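Local atomic coordinates of gdp-l-fucose synthetase (Naegleria fowleri, PDB entry 6AQZ), a protein that probably converts GDP-4-keto-6-deoxymannose to GDP-L-fucose by epimerisation and NADPH-dependent reduction, and binds NADP. Residues L248-N253 with E258-C263. Sequence-based numbering, arbitrary orientation.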
loop_
_atom_site.group_PDB
_atom_site.type_symbol
_atom_site.label_atom_id
_atom_site.label_comp_id
_atom_site.label_asym_id
_atom_site.label_seq_id
_atom_site.Cartn_x
_atom_site.Cartn_y
_atom_site.Cartn_z
ATOM N N LEU A 248 -17.821 18.322 -8.909
ATOM C CA LEU A 248 -17.560 19.756 -9.009
ATOM C C LEU A 248 -17.961 20.492 -7.729
ATOM O O LEU A 248 -17.236 21.382 -7.272
ATOM C CB LEU A 248 -18.255 20.332 -10.235
ATOM C CG LEU A 248 -17.533 19.851 -11.501
ATOM C CD1 LEU A 248 -18.316 20.207 -12.766
ATOM C CD2 LEU A 248 -16.091 20.346 -11.574
ATOM N N TRP A 249 -19.100 20.132 -7.137
ATOM C CA TRP A 249 -19.427 20.668 -5.821
ATOM C C TRP A 249 -18.301 20.397 -4.818
ATOM O O TRP A 249 -17.924 21.278 -4.039
ATOM C CB TRP A 249 -20.751 20.072 -5.332
ATOM C CG TRP A 249 -21.084 20.468 -3.954
ATOM C CD1 TRP A 249 -21.855 21.524 -3.562
ATOM C CD2 TRP A 249 -20.644 19.826 -2.748
ATOM N NE1 TRP A 249 -21.923 21.583 -2.191
ATOM C CE2 TRP A 249 -21.194 20.550 -1.663
ATOM C CE3 TRP A 249 -19.839 18.711 -2.481
ATOM C CZ2 TRP A 249 -20.972 20.192 -0.332
ATOM C CZ3 TRP A 249 -19.606 18.355 -1.146
ATOM C CH2 TRP A 249 -20.169 19.099 -0.095
ATOM N N THR A 250 -17.744 19.188 -4.841
ATOM C CA THR A 250 -16.657 18.830 -3.930
ATOM C C THR A 250 -15.452 19.750 -4.114
ATOM O O THR A 250 -14.910 20.273 -3.144
ATOM C CB THR A 250 -16.285 17.352 -4.139
ATOM O OG1 THR A 250 -17.404 16.520 -3.800
ATOM C CG2 THR A 250 -15.082 16.927 -3.293
ATOM N N MET A 251 -15.046 19.994 -5.354
ATOM C CA MET A 251 -13.941 20.915 -5.615
ATOM C C MET A 251 -14.258 22.316 -5.111
ATOM O O MET A 251 -13.359 23.063 -4.720
ATOM C CB MET A 251 -13.639 20.953 -7.117
ATOM C CG MET A 251 -12.580 21.943 -7.567
ATOM S SD MET A 251 -12.374 21.914 -9.398
ATOM C CE MET A 251 -13.883 22.653 -9.952
ATOM N N PHE A 252 -15.518 22.725 -5.203
ATOM C CA PHE A 252 -15.862 24.088 -4.834
ATOM C C PHE A 252 -15.985 24.276 -3.327
ATOM O O PHE A 252 -15.748 25.379 -2.834
ATOM C CB PHE A 252 -17.186 24.494 -5.481
ATOM C CG PHE A 252 -17.128 24.593 -6.978
ATOM C CD1 PHE A 252 -15.944 24.881 -7.627
ATOM C CD2 PHE A 252 -18.267 24.387 -7.734
ATOM C CE1 PHE A 252 -15.902 24.980 -9.002
ATOM C CE2 PHE A 252 -18.227 24.473 -9.115
ATOM C CZ PHE A 252 -17.036 24.765 -9.749
ATOM N N ASN A 253 -16.388 23.233 -2.598
ATOM C CA ASN A 253 -16.888 23.418 -1.246
ATOM C C ASN A 253 -16.183 22.573 -0.182
ATOM O O ASN A 253 -16.125 22.980 0.973
ATOM C CB ASN A 253 -18.396 23.123 -1.213
ATOM C CG ASN A 253 -19.199 24.069 -2.090
ATOM O OD1 ASN A 253 -19.437 25.209 -1.711
ATOM N ND2 ASN A 253 -19.624 23.592 -3.283
ATOM N N GLU A 258 -10.919 13.648 4.399
ATOM C CA GLU A 258 -11.601 12.354 4.378
ATOM C C GLU A 258 -12.310 12.171 3.040
ATOM O O GLU A 258 -12.942 13.112 2.547
ATOM C CB GLU A 258 -12.646 12.266 5.491
ATOM C CG GLU A 258 -12.109 12.567 6.865
ATOM C CD GLU A 258 -11.056 11.568 7.308
ATOM O OE1 GLU A 258 -11.160 10.370 6.931
ATOM O OE2 GLU A 258 -10.113 11.997 8.015
ATOM N N PRO A 259 -12.251 10.979 2.439
ATOM C CA PRO A 259 -12.996 10.765 1.187
ATOM C C PRO A 259 -14.479 10.936 1.438
ATOM O O PRO A 259 -14.965 10.708 2.542
ATOM C CB PRO A 259 -12.655 9.324 0.798
ATOM C CG PRO A 259 -12.145 8.674 2.059
ATOM C CD PRO A 259 -11.531 9.770 2.888
ATOM N N ILE A 260 -15.197 11.392 0.418
ATOM C CA ILE A 260 -16.650 11.526 0.489
ATOM C C ILE A 260 -17.243 10.630 -0.584
ATOM O O ILE A 260 -16.831 10.689 -1.746
ATOM C CB ILE A 260 -17.111 12.987 0.325
ATOM C CG1 ILE A 260 -18.630 13.074 0.380
ATOM C CG2 ILE A 260 -16.610 13.619 -0.975
ATOM C CD1 ILE A 260 -19.152 14.527 0.369
ATOM N N MET A 261 -18.187 9.784 -0.192
ATOM C CA MET A 261 -18.808 8.913 -1.170
ATOM C C MET A 261 -19.777 9.635 -2.090
ATOM O O MET A 261 -20.528 10.519 -1.674
ATOM C CB MET A 261 -19.482 7.757 -0.484
ATOM C CG MET A 261 -18.354 6.866 -0.171
ATOM S SD MET A 261 -18.829 5.197 -0.265
ATOM C CE MET A 261 -19.196 5.049 1.494
ATOM N N LEU A 262 -19.732 9.250 -3.359
ATOM C CA LEU A 262 -20.675 9.728 -4.366
ATOM C C LEU A 262 -21.526 8.533 -4.768
ATOM O O LEU A 262 -21.076 7.669 -5.525
ATOM C CB LEU A 262 -19.930 10.306 -5.558
ATOM C CG LEU A 262 -18.826 11.349 -5.325
ATOM C CD1 LEU A 262 -18.333 11.929 -6.671
ATOM C CD2 LEU A 262 -19.278 12.444 -4.384
ATOM N N CYS A 263 -22.754 8.477 -4.263
ATOM C CA CYS A 263 -23.651 7.384 -4.604
ATOM C C CYS A 263 -25.082 7.844 -4.375
ATOM O O CYS A 263 -25.345 8.993 -4.016
ATOM C CB CYS A 263 -23.357 6.120 -3.802
ATOM S SG CYS A 263 -23.716 6.277 -2.062
#
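Ile260, at the start of strand 260-262, sends the two branches of its side chain to two neighbouring residues of helix 240-253. Its CD1 meets the six-membered ring of Trp249 at CZ3 (4.1 Å), and its CG2 lies against Thr250, 4.1 Å from OG1. The long branch is fully extended, with CG1 anti to the backbone N (chi1 179°) and CD1 carrying the line onward, which gives it the reach to touch the indole obliquely. The side chains of Ile260 and Trp249 run roughly perpendicular, whereas those of Thr250 and Ile260 lie alongside one another, pointing opposite ways. A beta-branched residue suits this place, since one strand position thereby serves two helix positions.

No hydrogen bond joins 248-253 to 258-263; the contact is small, about 108 Å² of buried surface, and rests on van der Waals touches. Thr250 can face a methyl group because its OG1, turned beside its own backbone N (chi1 -63°), is hydrogen-bonded to Met246 O one helical turn back; its side chain also touches Ile125 of strand 123-127. The broad indole of Trp249, at a partly exposed helix position, spans the distance to Ile260 and takes Phe309 of helix 307-312 edge-to-face, while Phe309 also touches Ile260. Asn253 ND2 sits 3.0 Å above the plane of the Trp249 ring, displaced from its middle, and donates to Trp249 O (3.0 Å, N-H...O angle 147°).

The backbone of Ile260 is hydrogen-bonded to Ser187 and Ile189 of strand 184-194. Strands 234-239 and 260-262 both run parallel to 184-194, and helix 240-253 links them in a beta-alpha-beta crossover, the building unit of the Rossmann-type fold of NAD-dependent epimerases and dehydratases.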